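Local coordinates for GH26C (Muricauda sp. MAR_2010_75, PDB 6Q78), which probably hydrolyses beta-1,4-mannosidic bonds in mannans, as expected of a family 26 endo-mannanase built on a TIM-barrel catalytic domain, at residues 53-57 / 67-71; 57-63 / 262-267; 249-254 / 286-291. One frame throughout, in Å; residues are numbered along the deposited sequence.

Interaction 1 (53-57 / 67-71); sequences TRSFM and VALFY
M57 lays its CG over one face of the F70 ring, 4.1 Å from the ring centroid and 15° off the normal, a CH-pi contact displaced toward the ring's rim. Its sulfur stands oblique to the same ring, with SD 5.0 Å from the F70 centroid, which makes this a Met-aromatic contact as well. The extended chi2 (175°) carries SD to V67, 3.7 Å from V67 CG2, and the bend at chi3 (63°) turns CE alongside the same valine. A flexible thioether suits a place that must follow both a ring and a branched side chain.

The two methyls of V67 serve different neighbours. CG1 packs on T53 CB, while CG2 sits over the centre of the R54 guanidinium, 3.5 Å from R54 CZ, an apolar lid on one flat face. The polar end of the arginine is held by backbone oxygens, R54 NH1 hydrogen-bonding to those of P60 and A62. T53 turns its methyl CG2 to F70, 3.5 Å from F70 CD1, and its OG1, hydrogen-bonded to P50 O, rests against Y71.

No hydrogen bond joins the two segments. The 3-10 turn at 53-56 and M57 after it pack against helix 64-76 through apolar and van der Waals contacts, and the same helix packs L69 against L266 of strand 265-269.

Interaction 2 (57-63 / 262-267); sequences MVNPDAT and VNNMLF
N59 and N263 are joined side chain to side chain: N59 ND2 donates to N263 OD1 at 3.0 Å, nearly straight at 167°, and the bond lies in the carbonyl plane on a lone pair of the acceptor. The two amide planes are turned 42° apart. Close by, T63 N donates to N263 O at 2.9 Å, and A62 CA adds a CA-H...O contact to the same oxygen. N263 therefore offers both its side-chain and its backbone oxygen to the loop.

With chi1 at -179°, the N59 amide extends away from its own backbone nitrogen and reaches N263, while OD1 accepts from D61 N. Asparagine suits the place because its amide donates through ND2 and accepts through OD1 at once. The D61 bond forms an Asx turn, with the donor above the carbonyl plane, inside the type I turn from N59 to A62 that leads to T63, the N-cap of helix 64-76. Replacing N59 by alanine takes away both ends of the amide and is likely to leave N263 OD1 and water 1 without this donor and the turn without its D61 N bond.

Water 1 accepts from N59 ND2 and M265 N and donates to V262 O; water 2 links N59 N to M265 O. These bridges tie the loop to the start of strand 265-269 of the parallel TIM-barrel sheet. Farther along, V58 CG1 meets the F267 ring obliquely, 3.8 Å from F267 CD2, with V253 of helix 242-259 also touching both residues, and M57 CE reaches L266 CD2 at 3.7 Å.

Interaction 3 (249-254 / 286-291); sequences WQFTVT and PGDDFV
Q250 leaves its helix with CG anti to the carbonyl carbon (chi1 -63°) and runs on extended, while F290 likewise holds its CG anti to its own carbonyl carbon; together these torsions lay the glutamine chain across the phenylalanine ring. The contact belongs to the TIM barrel: helix 242-259 on the outside of the sheet meets the loop that leads into strand 293-298.

Q250 CG lies over the centre of the F290 ring, 3.5 Å from its centroid, a CH-pi contact almost along the ring normal. The amide leads out past the rim at CE2, its plane 23° from the ring's, and ends in a hydrogen bond from Q250 NE2 to P286 O, 2.9 Å long, the acceptor lying in the amide plane. Glutamine suits this position because its methylenes cover an aromatic face and its terminal nitrogen still reaches a backbone carbonyl beyond it. V253 CB and T254 OG1 meet the ring edge near its plane; Q250 and, one turn on, V253 and T254 thus meet F290 at face and edge.

F290 ends a type I turn that begins at G287, whose backbone angles would jam any side chain against the preceding carbonyl and so call for glycine. W249, one residue before Q250, packs obliquely on P286, with W249 CE3 3.7 Å from P286 CG, two rigid groups meeting. V291 CG2 adds a looser touch at W249 CZ3, and V291 also packs on F269 of strand 265-269. The backbone oxygen of F290 is buried here without a hydrogen-bond partner, and it faces the indole edge, 3.3 Å from W249 CZ3.

In the fold
From the N terminus, the chain first forms interaction 1, a short local loop in which the 3-10 turn at 53-56 folds back on helix 64-76. Interaction 2 shares M57 with it and crosses it: segment 57-63 lies between the two halves of interaction 1, yet its partner, 262-267, follows almost two hundred residues later. R54 of interaction 1 also bonds to the turn of interaction 2. Interaction 3 opens in helix 242-259, just before strand 265-269, and closes beyond it at 286-291, so it crosses interaction 2 but only follows interaction 1. V58 touches both V253 and V291, joining the N-terminal loop to this part of the barrel.

Interaction 1 (53-57 / 67-71)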
loop_
_atom_site.group_PDB
_atom_site.type_symbol
_atom_site.label_atom_id
_atom_site.label_comp_id
_atom_site.label_asym_id
_atom_site.label_seq_id
_atom_site.Cartn_x
_atom_site.Cartn_y
_atom_site.Cartn_z
ATOM N N THR A 53 -11.241 -11.983 -15.793
ATOM C CA THR A 53 -10.705 -11.325 -14.601
ATOM C C THR A 53 -11.774 -10.520 -13.865
ATOM O O THR A 53 -11.785 -10.485 -12.630
ATOM C CB THR A 53 -9.529 -10.425 -14.988
ATOM O OG1 THR A 53 -8.507 -11.231 -15.580
ATOM C CG2 THR A 53 -8.928 -9.724 -13.732
ATOM N N ARG A 54 -12.644 -9.833 -14.608
ATOM C CA ARG A 54 -13.669 -9.004 -13.982
ATOM C C ARG A 54 -14.499 -9.780 -12.976
ATOM O O ARG A 54 -14.962 -9.197 -11.988
ATOM C CB ARG A 54 -14.600 -8.437 -15.061
ATOM C CG ARG A 54 -13.918 -7.376 -15.935
ATOM C CD ARG A 54 -14.834 -6.880 -17.063
ATOM N NE ARG A 54 -14.098 -5.910 -17.866
ATOM C CZ ARG A 54 -14.014 -4.610 -17.573
ATOM N NH1 ARG A 54 -14.675 -4.112 -16.524
ATOM N NH2 ARG A 54 -13.279 -3.799 -18.340
ATOM N N SER A 55 -14.702 -11.082 -13.201
ATOM C CA SER A 55 -15.543 -11.861 -12.302
ATOM C C SER A 55 -14.885 -12.117 -10.950
ATOM O O SER A 55 -15.556 -12.627 -10.041
ATOM C CB SER A 55 -15.973 -13.178 -12.969
ATOM O OG SER A 55 -14.880 -14.086 -13.037
ATOM N N PHE A 56 -13.605 -11.759 -10.794
ATOM C CA PHE A 56 -12.873 -11.959 -9.550
ATOM C C PHE A 56 -12.550 -10.659 -8.842
ATOM O O PHE A 56 -11.835 -10.682 -7.832
ATOM C CB PHE A 56 -11.591 -12.743 -9.823
ATOM C CG PHE A 56 -11.868 -14.088 -10.367
ATOM C CD1 PHE A 56 -12.351 -15.079 -9.539
ATOM C CD2 PHE A 56 -11.758 -14.340 -11.732
ATOM C CE1 PHE A 56 -12.653 -16.324 -10.040
ATOM C CE2 PHE A 56 -12.073 -15.583 -12.230
ATOM C CZ PHE A 56 -12.512 -16.563 -11.387
ATOM N N MET A 57 -13.068 -9.542 -9.341
ATOM C CA MET A 57 -12.748 -8.204 -8.860
ATOM C C MET A 57 -13.876 -7.612 -8.021
ATOM O O MET A 57 -15.059 -7.880 -8.254
ATOM C CB MET A 57 -12.473 -7.266 -10.027
ATOM C CG MET A 57 -11.210 -7.660 -10.749
ATOM S SD MET A 57 -10.911 -6.672 -12.235
ATOM C CE MET A 57 -10.698 -5.017 -11.514
ATOM N N VAL A 67 -8.551 -3.661 -14.683
ATOM C CA VAL A 67 -8.687 -5.111 -14.846
ATOM C C VAL A 67 -7.332 -5.725 -15.201
ATOM O O VAL A 67 -6.923 -6.765 -14.648
ATOM C CB VAL A 67 -9.740 -5.416 -15.933
ATOM C CG1 VAL A 67 -9.817 -6.951 -16.201
ATOM C CG2 VAL A 67 -11.133 -4.882 -15.519
ATOM N N ALA A 68 -6.620 -5.100 -16.151
ATOM C CA ALA A 68 -5.311 -5.631 -16.528
ATOM C C ALA A 68 -4.357 -5.618 -15.337
ATOM O O ALA A 68 -3.600 -6.579 -15.128
ATOM C CB ALA A 68 -4.734 -4.834 -17.696
ATOM N N LEU A 69 -4.371 -4.538 -14.540
ATOM C CA LEU A 69 -3.505 -4.509 -13.363
ATOM C C LEU A 69 -3.783 -5.692 -12.433
ATOM O O LEU A 69 -2.847 -6.356 -11.955
ATOM C CB LEU A 69 -3.651 -3.176 -12.643
ATOM C CG LEU A 69 -2.870 -3.076 -11.339
ATOM C CD1 LEU A 69 -1.371 -3.136 -11.532
ATOM C CD2 LEU A 69 -3.246 -1.799 -10.605
ATOM N N PHE A 70 -5.060 -5.968 -12.152
ATOM C CA PHE A 70 -5.381 -7.097 -11.285
ATOM C C PHE A 70 -4.848 -8.397 -11.886
ATOM O O PHE A 70 -4.168 -9.181 -11.208
ATOM C CB PHE A 70 -6.898 -7.155 -11.062
ATOM C CG PHE A 70 -7.330 -8.236 -10.124
ATOM C CD1 PHE A 70 -7.425 -9.558 -10.562
ATOM C CD2 PHE A 70 -7.652 -7.925 -8.793
ATOM C CE1 PHE A 70 -7.855 -10.569 -9.690
ATOM C CE2 PHE A 70 -8.086 -8.917 -7.940
ATOM C CZ PHE A 70 -8.168 -10.252 -8.378
ATOM N N TYR A 71 -5.164 -8.650 -13.163
ATOM C CA TYR A 71 -4.710 -9.886 -13.791
ATOM C C TYR A 71 -3.195 -9.990 -13.727
ATOM O O TYR A 71 -2.643 -11.032 -13.358
ATOM C CB TYR A 71 -5.185 -9.963 -15.248
ATOM C CG TYR A 71 -4.661 -11.220 -15.915
ATOM C CD1 TYR A 71 -5.338 -12.438 -15.774
ATOM C CD2 TYR A 71 -3.485 -11.209 -16.682
ATOM C CE1 TYR A 71 -4.863 -13.600 -16.362
ATOM C CE2 TYR A 71 -3.005 -12.377 -17.272
ATOM C CZ TYR A 71 -3.709 -13.566 -17.110
ATOM O OH TYR A 71 -3.252 -14.740 -17.687
#

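Interaction 2 (57-63 / 262-267)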
loop_
_atom_site.group_PDB
_atom_site.type_symbol
_atom_site.label_atom_id
_atom_site.label_comp_id
_atom_site.label_asym_id
_atom_site.label_seq_id
_atom_site.Cartn_x
_atom_site.Cartn_y
_atom_site.Cartn_z
ATOM N N MET A 57 -13.068 -9.542 -9.341
ATOM C CA MET A 57 -12.748 -8.204 -8.860
ATOM C C MET A 57 -13.876 -7.612 -8.021
ATOM O O MET A 57 -15.059 -7.880 -8.254
ATOM C CB MET A 57 -12.473 -7.266 -10.027
ATOM C CG MET A 57 -11.210 -7.660 -10.749
ATOM S SD MET A 57 -10.911 -6.672 -12.235
ATOM C CE MET A 57 -10.698 -5.017 -11.514
ATOM N N VAL A 58 -13.496 -6.773 -7.040
ATOM C CA VAL A 58 -14.513 -6.032 -6.290
ATOM C C VAL A 58 -15.394 -5.252 -7.254
ATOM O O VAL A 58 -16.627 -5.186 -7.097
ATOM C CB VAL A 58 -13.845 -5.095 -5.259
ATOM C CG1 VAL A 58 -14.867 -4.113 -4.695
ATOM C CG2 VAL A 58 -13.271 -5.905 -4.158
ATOM N N ASN A 59 -14.778 -4.631 -8.258
ATOM C CA ASN A 59 -15.532 -3.812 -9.205
ATOM C C ASN A 59 -15.464 -4.434 -10.591
ATOM O O ASN A 59 -14.517 -4.175 -11.346
ATOM C CB ASN A 59 -15.019 -2.373 -9.220
ATOM C CG ASN A 59 -15.787 -1.511 -10.170
ATOM O OD1 ASN A 59 -16.819 -1.941 -10.714
ATOM N ND2 ASN A 59 -15.316 -0.276 -10.369
ATOM N N PRO A 60 -16.428 -5.278 -10.959
ATOM C CA PRO A 60 -16.422 -5.846 -12.311
ATOM C C PRO A 60 -16.597 -4.803 -13.410
ATOM O O PRO A 60 -16.407 -5.140 -14.584
ATOM C CB PRO A 60 -17.595 -6.833 -12.276
ATOM C CG PRO A 60 -18.461 -6.340 -11.194
ATOM C CD PRO A 60 -17.559 -5.770 -10.153
ATOM N N ASP A 61 -16.981 -3.571 -13.074
ATOM C CA ASP A 61 -17.111 -2.484 -14.038
ATOM C C ASP A 61 -15.875 -1.596 -14.081
ATOM O O ASP A 61 -15.941 -0.464 -14.577
ATOM C CB ASP A 61 -18.357 -1.654 -13.731
ATOM C CG ASP A 61 -19.632 -2.474 -13.802
ATOM O OD1 ASP A 61 -19.793 -3.238 -14.771
ATOM O OD2 ASP A 61 -20.469 -2.366 -12.876
ATOM N N ALA A 62 -14.747 -2.090 -13.577
ATOM C CA ALA A 62 -13.520 -1.309 -13.556
ATOM C C ALA A 62 -13.029 -0.989 -14.977
ATOM O O ALA A 62 -13.391 -1.666 -15.955
ATOM C CB ALA A 62 -12.455 -2.108 -12.805
ATOM N N THR A 63 -12.173 0.038 -15.090
ATOM C CA THR A 63 -11.610 0.360 -16.399
ATOM C C THR A 63 -10.747 -0.802 -16.892
ATOM O O THR A 63 -10.268 -1.646 -16.116
ATOM C CB THR A 63 -10.741 1.622 -16.370
ATOM O OG1 THR A 63 -9.528 1.375 -15.640
ATOM C CG2 THR A 63 -11.476 2.838 -15.727
ATOM N N VAL A 262 -16.320 5.350 -8.975
ATOM C CA VAL A 262 -14.867 5.279 -9.131
ATOM C C VAL A 262 -14.539 3.922 -9.729
ATOM O O VAL A 262 -14.700 2.887 -9.077
ATOM C CB VAL A 262 -14.124 5.471 -7.810
ATOM C CG1 VAL A 262 -12.603 5.313 -8.047
ATOM C CG2 VAL A 262 -14.412 6.878 -7.248
ATOM N N ASN A 263 -14.068 3.923 -10.971
ATOM C CA ASN A 263 -13.826 2.684 -11.685
ATOM C C ASN A 263 -12.355 2.369 -11.874
ATOM O O ASN A 263 -12.032 1.367 -12.529
ATOM C CB ASN A 263 -14.537 2.743 -13.046
ATOM C CG ASN A 263 -16.021 2.624 -12.904
ATOM O OD1 ASN A 263 -16.490 1.915 -12.017
ATOM N ND2 ASN A 263 -16.782 3.295 -13.776
ATOM N N ASN A 264 -11.448 3.186 -11.328
ATOM C CA ASN A 264 -10.017 2.945 -11.490
ATOM C C ASN A 264 -9.343 2.661 -10.144
ATOM O O ASN A 264 -8.268 3.172 -9.839
ATOM C CB ASN A 264 -9.331 4.091 -12.258
ATOM C CG ASN A 264 -9.524 5.482 -11.629
ATOM O OD1 ASN A 264 -10.616 5.863 -11.213
ATOM N ND2 ASN A 264 -8.458 6.265 -11.630
ATOM N N MET A 265 -9.978 1.826 -9.322
ATOM C CA MET A 265 -9.497 1.509 -7.976
ATOM C C MET A 265 -9.581 0.009 -7.719
ATOM O O MET A 265 -10.613 -0.626 -7.981
ATOM C CB MET A 265 -10.373 2.231 -6.940
ATOM C CG MET A 265 -9.770 2.419 -5.581
ATOM S SD MET A 265 -10.816 3.606 -4.667
ATOM C CE MET A 265 -9.864 5.113 -4.719
ATOM N N LEU A 266 -8.500 -0.548 -7.186
ATOM C CA LEU A 266 -8.491 -1.847 -6.517
ATOM C C LEU A 266 -8.392 -1.558 -5.022
ATOM O O LEU A 266 -7.893 -0.502 -4.610
ATOM C CB LEU A 266 -7.253 -2.641 -6.936
ATOM C CG LEU A 266 -7.091 -2.985 -8.426
ATOM C CD1 LEU A 266 -5.847 -3.862 -8.636
ATOM C CD2 LEU A 266 -8.323 -3.774 -8.919
ATOM N N PHE A 267 -8.903 -2.478 -4.202
ATOM C CA PHE A 267 -8.996 -2.274 -2.756
ATOM C C PHE A 267 -8.114 -3.260 -2.003
ATOM O O PHE A 267 -8.214 -4.478 -2.220
ATOM C CB PHE A 267 -10.458 -2.430 -2.296
ATOM C CG PHE A 267 -11.368 -1.414 -2.905
ATOM C CD1 PHE A 267 -11.535 -0.167 -2.309
ATOM C CD2 PHE A 267 -12.013 -1.673 -4.099
ATOM C CE1 PHE A 267 -12.351 0.818 -2.897
ATOM C CE2 PHE A 267 -12.834 -0.715 -4.684
ATOM C CZ PHE A 267 -12.996 0.524 -4.065
HETATM O O HOH W 1 -12.799 0.641 -9.076
HETATM O O HOH W 2 -11.924 -3.654 -7.959
#

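Interaction 3 (249-254 / 286-291)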
loop_
_atom_site.group_PDB
_atom_site.type_symbol
_atom_site.label_atom_id
_atom_site.label_comp_id
_atom_site.label_asym_id
_atom_site.label_seq_id
_atom_site.Cartn_x
_atom_site.Cartn_y
_atom_site.Cartn_z
ATOM N N TRP A 249 -15.646 -0.378 6.384
ATOM C CA TRP A 249 -15.041 -0.834 5.136
ATOM C C TRP A 249 -16.091 -1.008 4.041
ATOM O O TRP A 249 -15.887 -0.581 2.897
ATOM C CB TRP A 249 -14.299 -2.147 5.366
ATOM C CG TRP A 249 -12.811 -2.019 5.153
ATOM C CD1 TRP A 249 -11.901 -1.613 6.082
ATOM C CD2 TRP A 249 -12.061 -2.251 3.940
ATOM N NE1 TRP A 249 -10.637 -1.604 5.542
ATOM C CE2 TRP A 249 -10.709 -1.988 4.232
ATOM C CE3 TRP A 249 -12.398 -2.711 2.643
ATOM C CZ2 TRP A 249 -9.706 -2.141 3.277
ATOM C CZ3 TRP A 249 -11.420 -2.830 1.726
ATOM C CH2 TRP A 249 -10.093 -2.577 2.046
ATOM N N GLN A 250 -17.211 -1.669 4.367
ATOM C CA GLN A 250 -18.213 -1.940 3.339
ATOM C C GLN A 250 -18.868 -0.651 2.867
ATOM O O GLN A 250 -19.109 -0.474 1.663
ATOM C CB GLN A 250 -19.242 -2.951 3.837
ATOM C CG GLN A 250 -18.601 -4.307 4.135
ATOM C CD GLN A 250 -19.609 -5.308 4.639
ATOM O OE1 GLN A 250 -20.717 -4.949 5.039
ATOM N NE2 GLN A 250 -19.219 -6.586 4.649
ATOM N N PHE A 251 -19.178 0.257 3.798
ATOM C CA PHE A 251 -19.714 1.546 3.393
ATOM C C PHE A 251 -18.743 2.258 2.466
ATOM O O PHE A 251 -19.154 2.819 1.429
ATOM C CB PHE A 251 -19.996 2.446 4.594
ATOM C CG PHE A 251 -20.373 3.813 4.179
ATOM C CD1 PHE A 251 -21.682 4.086 3.806
ATOM C CD2 PHE A 251 -19.419 4.815 4.116
ATOM C CE1 PHE A 251 -22.021 5.344 3.358
ATOM C CE2 PHE A 251 -19.752 6.073 3.663
ATOM C CZ PHE A 251 -21.047 6.339 3.285
ATOM N N THR A 252 -17.451 2.221 2.795
ATOM C CA THR A 252 -16.464 2.979 2.030
ATOM C C THR A 252 -16.327 2.429 0.621
ATOM O O THR A 252 -16.305 3.192 -0.359
ATOM C CB THR A 252 -15.123 2.931 2.763
ATOM O OG1 THR A 252 -15.288 3.561 4.037
ATOM C CG2 THR A 252 -14.057 3.680 2.011
ATOM N N VAL A 253 -16.198 1.104 0.498
ATOM C CA VAL A 253 -16.077 0.531 -0.847
ATOM C C VAL A 253 -17.305 0.859 -1.688
ATOM O O VAL A 253 -17.197 1.266 -2.857
ATOM C CB VAL A 253 -15.842 -0.980 -0.744
ATOM C CG1 VAL A 253 -15.949 -1.639 -2.123
ATOM C CG2 VAL A 253 -14.464 -1.214 -0.142
ATOM N N THR A 254 -18.504 0.650 -1.122
ATOM C CA THR A 254 -19.716 0.861 -1.894
ATOM C C THR A 254 -19.896 2.324 -2.262
ATOM O O THR A 254 -20.341 2.640 -3.373
ATOM C CB THR A 254 -20.891 0.313 -1.089
ATOM O OG1 THR A 254 -20.716 -1.109 -0.929
ATOM C CG2 THR A 254 -22.231 0.586 -1.767
ATOM N N PRO A 286 -13.603 -7.690 5.785
ATOM C CA PRO A 286 -14.969 -7.317 5.426
ATOM C C PRO A 286 -15.617 -8.187 4.369
ATOM O O PRO A 286 -16.790 -7.965 4.054
ATOM C CB PRO A 286 -14.810 -5.883 4.921
ATOM C CG PRO A 286 -13.445 -5.890 4.306
ATOM C CD PRO A 286 -12.614 -6.723 5.266
ATOM N N GLY A 287 -14.920 -9.182 3.832
ATOM C CA GLY A 287 -15.581 -10.042 2.878
ATOM C C GLY A 287 -14.932 -10.032 1.523
ATOM O O GLY A 287 -14.389 -9.015 1.100
ATOM N N ASP A 288 -15.048 -11.165 0.815
ATOM C CA ASP A 288 -14.427 -11.294 -0.499
ATOM C C ASP A 288 -15.013 -10.322 -1.517
ATOM O O ASP A 288 -14.348 -10.001 -2.502
ATOM C CB ASP A 288 -14.623 -12.722 -1.032
ATOM C CG ASP A 288 -13.820 -13.779 -0.269
ATOM O OD1 ASP A 288 -12.870 -13.448 0.464
ATOM O OD2 ASP A 288 -14.158 -14.987 -0.435
ATOM N N ASP A 289 -16.261 -9.882 -1.334
ATOM C CA ASP A 289 -16.846 -8.880 -2.232
ATOM C C ASP A 289 -16.266 -7.478 -2.041
ATOM O O ASP A 289 -16.628 -6.565 -2.797
ATOM C CB ASP A 289 -18.368 -8.802 -2.025
ATOM C CG ASP A 289 -19.073 -10.064 -2.449
ATOM O OD1 ASP A 289 -20.228 -10.263 -2.030
ATOM O OD2 ASP A 289 -18.464 -10.854 -3.194
ATOM N N PHE A 290 -15.377 -7.287 -1.079
ATOM C CA PHE A 290 -14.923 -5.957 -0.702
ATOM C C PHE A 290 -13.414 -5.782 -0.759
ATOM O O PHE A 290 -12.936 -4.666 -0.548
ATOM C CB PHE A 290 -15.431 -5.642 0.718
ATOM C CG PHE A 290 -16.910 -5.509 0.791
ATOM C CD1 PHE A 290 -17.532 -4.334 0.383
ATOM C CD2 PHE A 290 -17.701 -6.581 1.189
ATOM C CE1 PHE A 290 -18.919 -4.222 0.404
ATOM C CE2 PHE A 290 -19.085 -6.454 1.235
ATOM C CZ PHE A 290 -19.688 -5.283 0.831
ATOM N N VAL A 291 -12.653 -6.830 -1.072
ATOM C CA VAL A 291 -11.194 -6.777 -1.002
ATOM C C VAL A 291 -10.637 -7.411 -2.271
ATOM O O VAL A 291 -11.060 -8.512 -2.644
ATOM C CB VAL A 291 -10.669 -7.526 0.234
ATOM C CG1 VAL A 291 -9.154 -7.627 0.160
ATOM C CG2 VAL A 291 -11.107 -6.825 1.521
#